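Local coordinates for protein endo-1,4-beta-xylanase 1 (PDB 1XYN) that hydrolyses internal beta-1,4-xylosidic linkages in the main chain of xylan, releasing xylooligosaccharides and xylose as a secreted family 11 glycoside hydrolase, at residues A[2-7]-A[39-44]. Sequence-based numbering, arbitrary orientation.
Sequences SINYDQ and GWTTGS
Gly-39 O accepts from two successive amides of the other segment: Asn-4 N at 3.0 Å and Tyr-5 N through a weak bond of 3.2 Å. Gly-39 N returns a straighter bond to Tyr-5 O (2.9 Å, N-H...O 159°), which fixes the antiparallel register. Ile-3 CB stands 3.8 Å from Gly-39 O. A chi1 of -44° sets CG1 of Ile-3 beside the backbone N and CG2 anti to it, turning Ile-3 CG2 onto Gly-39 O at 3.1 Å. The other branch, through CG1, brings Ile-3 CD1 obliquely against the six-membered ring of Trp-40, 3.5 Å from Trp-40 CZ2; Val-176 of strand 168-177 touches both side chains. Asn-4 reaches past the end of strand 34-40 with its amide, where Asn-4 OD1 accepts from Thr-41 N at 3.0 Å, the donor tilted 33° from the carbonyl plane. Tyr-5 CB lies 3.6 Å from Trp-40 C, and the Tyr-5 ring leads away to stack on Tyr-158, a probable substrate-binding residue. Two consecutive residues, Asn-4 and Tyr-5, opposite the single Gly-39 define a classic beta bulge, here where strand 5-10 starts beside the end of strand 34-40 in the family 11 beta-jelly-roll.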
# COMPACT_ATOMS: atom_id res chain seq x y z
N SER A 2 -2.57 29.45 -8.94
CA SER A 2 -3.96 29.37 -8.48
C SER A 2 -4.17 27.89 -8.25
O SER A 2 -3.98 27.08 -9.17
CB SER A 2 -5.00 29.91 -9.49
OG SER A 2 -5.29 29.00 -10.53
N ILE A 3 -4.51 27.54 -7.01
CA ILE A 3 -4.74 26.15 -6.67
C ILE A 3 -5.86 25.62 -7.54
O ILE A 3 -6.92 26.24 -7.64
CB ILE A 3 -5.13 25.99 -5.18
CG1 ILE A 3 -4.24 26.85 -4.28
CG2 ILE A 3 -5.04 24.54 -4.79
CD1 ILE A 3 -2.75 26.62 -4.44
N ASN A 4 -5.60 24.51 -8.22
CA ASN A 4 -6.59 23.89 -9.08
C ASN A 4 -6.62 22.38 -8.85
O ASN A 4 -7.17 21.64 -9.67
CB ASN A 4 -6.32 24.21 -10.56
CG ASN A 4 -5.09 23.50 -11.10
OD1 ASN A 4 -4.06 23.40 -10.44
ND2 ASN A 4 -5.18 23.03 -12.33
N TYR A 5 -6.00 21.94 -7.76
CA TYR A 5 -5.98 20.52 -7.42
C TYR A 5 -6.09 20.28 -5.93
O TYR A 5 -5.42 20.93 -5.12
CB TYR A 5 -4.74 19.81 -7.96
CG TYR A 5 -4.85 18.31 -7.86
CD1 TYR A 5 -5.62 17.59 -8.78
CD2 TYR A 5 -4.23 17.60 -6.84
CE1 TYR A 5 -5.76 16.21 -8.69
CE2 TYR A 5 -4.36 16.22 -6.72
CZ TYR A 5 -5.13 15.53 -7.65
OH TYR A 5 -5.28 14.16 -7.57
N ASP A 6 -6.95 19.34 -5.57
CA ASP A 6 -7.19 18.99 -4.18
C ASP A 6 -6.82 17.52 -3.96
O ASP A 6 -7.46 16.61 -4.50
CB ASP A 6 -8.65 19.26 -3.81
CG ASP A 6 -9.04 18.70 -2.45
OD1 ASP A 6 -8.16 18.49 -1.59
OD2 ASP A 6 -10.25 18.47 -2.23
N GLN A 7 -5.76 17.32 -3.19
CA GLN A 7 -5.28 15.99 -2.86
C GLN A 7 -6.09 15.52 -1.66
O GLN A 7 -6.01 16.11 -0.59
CB GLN A 7 -3.79 16.04 -2.52
CG GLN A 7 -3.20 14.75 -1.95
CD GLN A 7 -3.47 13.53 -2.81
OE1 GLN A 7 -3.50 12.40 -2.31
NE2 GLN A 7 -3.66 13.73 -4.11
N GLY A 39 -2.89 22.03 -4.33
CA GLY A 39 -1.83 22.45 -5.21
C GLY A 39 -2.22 22.61 -6.66
O GLY A 39 -3.22 23.25 -6.97
N TRP A 40 -1.47 21.96 -7.56
CA TRP A 40 -1.72 22.10 -8.98
C TRP A 40 -1.79 20.79 -9.76
O TRP A 40 -1.11 19.82 -9.44
CB TRP A 40 -0.66 23.04 -9.58
CG TRP A 40 -0.56 24.35 -8.83
CD1 TRP A 40 -1.17 25.53 -9.15
CD2 TRP A 40 0.14 24.58 -7.59
NE1 TRP A 40 -0.91 26.47 -8.18
CE2 TRP A 40 -0.12 25.92 -7.21
CE3 TRP A 40 0.94 23.79 -6.75
CZ2 TRP A 40 0.40 26.48 -6.03
CZ3 TRP A 40 1.45 24.35 -5.58
CH2 TRP A 40 1.18 25.68 -5.24
N THR A 41 -2.62 20.78 -10.79
CA THR A 41 -2.82 19.61 -11.65
C THR A 41 -1.55 19.19 -12.40
O THR A 41 -1.36 18.00 -12.72
CB THR A 41 -3.99 19.88 -12.64
OG1 THR A 41 -5.23 19.87 -11.92
CG2 THR A 41 -4.04 18.83 -13.75
N THR A 42 -0.69 20.16 -12.71
CA THR A 42 0.57 19.90 -13.40
C THR A 42 1.62 20.75 -12.71
O THR A 42 1.56 21.98 -12.74
CB THR A 42 0.49 20.28 -14.90
OG1 THR A 42 -0.14 21.56 -15.03
CG2 THR A 42 -0.30 19.25 -15.69
N GLY A 43 2.57 20.10 -12.04
CA GLY A 43 3.61 20.80 -11.32
C GLY A 43 4.59 21.54 -12.20
O GLY A 43 4.76 21.22 -13.38
N SER A 44 5.26 22.53 -11.62
CA SER A 44 6.23 23.32 -12.36
C SER A 44 7.50 23.57 -11.54
O SER A 44 7.73 22.92 -10.52
CB SER A 44 5.61 24.66 -12.80
OG SER A 44 5.38 25.51 -11.68